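PDB 5Y0T: thermotoga maritima TmcAL from Thermotoga maritima, which belongs to the HIGH nucleotidyl transferase family of the HUP clan and carries adenosine-5'-rp-alpha-thio-triphosphate in a pocket of the chain. Local coordinates for residues A[314-318]-A[319-323]. Numbering follows the deposited sequence.
Sequences ALFSV and FEVNK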
ATOM      1  N   ALA A 314       9.461   7.798  -3.897  1.00 24.35           N
ATOM      2  CA  ALA A 314       8.830   6.694  -3.172  1.00 25.52           C
ATOM      3  C   ALA A 314       7.781   7.203  -2.173  1.00 24.78           C
ATOM      4  O   ALA A 314       6.731   6.605  -2.027  1.00 22.08           O
ATOM      5  CB  ALA A 314       9.869   5.855  -2.454  1.00 26.92           C
ATOM      6  N   LEU A 315       8.060   8.314  -1.494  1.00 20.50           N
ATOM      7  CA  LEU A 315       7.087   8.882  -0.556  1.00 19.07           C
ATOM      8  C   LEU A 315       5.891   9.458  -1.302  1.00 19.22           C
ATOM      9  O   LEU A 315       4.748   9.243  -0.908  1.00 21.21           O
ATOM     10  CB  LEU A 315       7.724   9.969   0.319  1.00 20.60           C
ATOM     11  CG  LEU A 315       8.789   9.509   1.313  1.00 25.18           C
ATOM     12  CD1 LEU A 315       9.173  10.670   2.237  1.00 21.87           C
ATOM     13  CD2 LEU A 315       8.282   8.337   2.120  1.00 22.10           C
ATOM     14  N   PHE A 316       6.158  10.167  -2.394  1.00 19.50           N
ATOM     15  CA  PHE A 316       5.074  10.690  -3.229  1.00 24.06           C
ATOM     16  C   PHE A 316       4.190   9.563  -3.750  1.00 23.10           C
ATOM     17  O   PHE A 316       2.963   9.700  -3.826  1.00 22.51           O
ATOM     18  CB  PHE A 316       5.614  11.486  -4.412  1.00 26.70           C
ATOM     19  CG  PHE A 316       6.276  12.777  -4.025  1.00 36.89           C
ATOM     20  CD1 PHE A 316       5.977  13.387  -2.817  1.00 32.87           C
ATOM     21  CD2 PHE A 316       7.200  13.381  -4.877  1.00 45.69           C
ATOM     22  CE1 PHE A 316       6.584  14.589  -2.463  1.00 42.76           C
ATOM     23  CE2 PHE A 316       7.819  14.576  -4.527  1.00 49.24           C
ATOM     24  CZ  PHE A 316       7.510  15.181  -3.319  1.00 45.59           C
ATOM     25  N   SER A 317       4.809   8.442  -4.104  1.00 26.52           N
ATOM     26  CA  SER A 317       4.033   7.306  -4.588  1.00 21.39           C
ATOM     27  C   SER A 317       3.161   6.684  -3.496  1.00 24.40           C
ATOM     28  O   SER A 317       1.972   6.441  -3.694  1.00 25.60           O
ATOM     29  CB  SER A 317       4.960   6.241  -5.181  1.00 25.16           C
ATOM     30  OG  SER A 317       5.701   6.779  -6.256  1.00 24.97           O
ATOM     31  N   VAL A 318       3.745   6.415  -2.335  1.00 23.38           N
ATOM     32  CA  VAL A 318       2.982   5.733  -1.297  1.00 24.09           C
ATOM     33  C   VAL A 318       1.860   6.629  -0.755  1.00 24.44           C
ATOM     34  O   VAL A 318       0.809   6.136  -0.347  1.00 25.06           O
ATOM     35  CB  VAL A 318       3.905   5.252  -0.159  1.00 26.82           C
ATOM     36  CG1 VAL A 318       4.264   6.403   0.786  1.00 28.66           C
ATOM     37  CG2 VAL A 318       3.256   4.126   0.605  1.00 29.63           C
ATOM     38  N   PHE A 319       2.061   7.942  -0.789  1.00 19.26           N
ATOM     39  CA  PHE A 319       1.059   8.884  -0.298  1.00 19.13           C
ATOM     40  C   PHE A 319       0.163   9.385  -1.426  1.00 24.95           C
ATOM     41  O   PHE A 319      -0.703  10.236  -1.207  1.00 29.46           O
ATOM     42  CB  PHE A 319       1.744  10.056   0.416  1.00 21.37           C
ATOM     43  CG  PHE A 319       2.394   9.663   1.719  1.00 20.19           C
ATOM     44  CD1 PHE A 319       1.752   8.779   2.578  1.00 23.88           C
ATOM     45  CD2 PHE A 319       3.644  10.161   2.073  1.00 22.12           C
ATOM     46  CE1 PHE A 319       2.331   8.391   3.783  1.00 19.71           C
ATOM     47  CE2 PHE A 319       4.243   9.785   3.274  1.00 23.92           C
ATOM     48  CZ  PHE A 319       3.585   8.898   4.134  1.00 21.35           C
ATOM     49  N   GLU A 320       0.386   8.850  -2.626  1.00 24.82           N
ATOM     50  CA  GLU A 320      -0.395   9.206  -3.820  1.00 28.71           C
ATOM     51  C   GLU A 320      -0.421  10.706  -4.037  1.00 26.28           C
ATOM     52  O   GLU A 320      -1.473  11.324  -4.214  1.00 32.89           O
ATOM     53  CB  GLU A 320      -1.822   8.660  -3.719  1.00 31.16           C
ATOM     54  CG  GLU A 320      -1.872   7.146  -3.683  1.00 35.78           C
ATOM     55  CD  GLU A 320      -3.285   6.602  -3.733  1.00 49.90           C
ATOM     56  OE1 GLU A 320      -4.154   7.138  -3.006  1.00 52.58           O
ATOM     57  OE2 GLU A 320      -3.519   5.637  -4.498  1.00 50.31           O
ATOM     58  N   VAL A 321       0.756  11.296  -4.043  1.00 20.84           N
ATOM     59  CA  VAL A 321       0.836  12.735  -4.167  1.00 22.95           C
ATOM     60  C   VAL A 321       0.907  13.021  -5.663  1.00 29.77           C
ATOM     61  O   VAL A 321       1.965  12.903  -6.282  1.00 31.82           O
ATOM     62  CB  VAL A 321       2.083  13.249  -3.395  1.00 28.05           C
ATOM     63  CG1 VAL A 321       2.267  14.746  -3.533  1.00 28.57           C
ATOM     64  CG2 VAL A 321       1.977  12.844  -1.913  1.00 22.34           C
ATOM     65  N   ASN A 322      -0.209  13.453  -6.245  1.00 28.13           N
ATOM     66  CA  ASN A 322      -0.282  13.444  -7.696  1.00 34.02           C
ATOM     67  C   ASN A 322       0.140  14.785  -8.280  1.00 32.64           C
ATOM     68  O   ASN A 322       0.317  15.761  -7.546  1.00 26.66           O
ATOM     69  CB  ASN A 322      -1.693  13.063  -8.171  1.00 34.58           C
ATOM     70  CG  ASN A 322      -2.764  14.021  -7.677  1.00 37.84           C
ATOM     71  OD1 ASN A 322      -2.894  15.138  -8.180  1.00 33.65           O
ATOM     72  ND2 ASN A 322      -3.551  13.580  -6.702  1.00 39.14           N
ATOM     73  N   LYS A 323       0.244  14.839  -9.604  1.00 28.10           N
ATOM     74  CA  LYS A 323       0.839  15.985 -10.285  1.00 26.55           C
ATOM     75  C   LYS A 323      -0.021  17.237 -10.178  1.00 29.04           C
ATOM     76  O   LYS A 323       0.500  18.340  -9.979  1.00 29.45           O
ATOM     77  CB  LYS A 323       1.112  15.643 -11.753  1.00 24.72           C
ATOM     78  CG  LYS A 323       2.233  14.612 -11.914  1.00 32.83           C
ATOM     79  CD  LYS A 323       2.531  14.269 -13.387  1.00 35.34           C
ATOM     80  CE  LYS A 323       3.901  13.585 -13.521  1.00 36.42           C
ATOM     81  NZ  LYS A 323       4.063  12.820 -14.797  1.00 40.65           N
TER
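V321 folds back on F316 where helix 307-318 ends in a Schellman motif, and F319 continues the last turn. The first bond is still helical: F319 N donates to L315 O at 3.0 Å, an ordinary helical bond. E320 then takes positive phi (53°) and turns the chain, so V321 N points back at F316 O, 2.7 Å away, in a nearly straight bond (176°) lying in the carbonyl plane. E320 N reaches S317 O at 3.1 Å from above the carbonyl plane. Three late amides of the turn are thereby satisfied by carbonyls of the final helical turn.

Side chains close over this backbone on two flanks. V318 CG1 sits almost on the normal of the F319 ring, a CH-pi contact 3.8 Å from its centroid; V318 chi1 of 79° wedges this methyl between its own N and carbonyl carbon. L315 CD2 approaches F319 CE2 more loosely, at 4.4 Å. On the other flank the V321 side chain meets F316 at the CD1 corner of its ring, where V321 CB lies 3.9 Å from F316 CD1.

Further out, F41 and F397 make edge-to-face contacts with F319, and L263 of the second subunit packs on V318 and F319, placing the turn near the dimer interface. F319 O accepts a bond from K393 NZ on helix 381-399. The link to helix 323-332 is short: N322 is its N-cap, and N322 OD1 accepts the bond from F325 N.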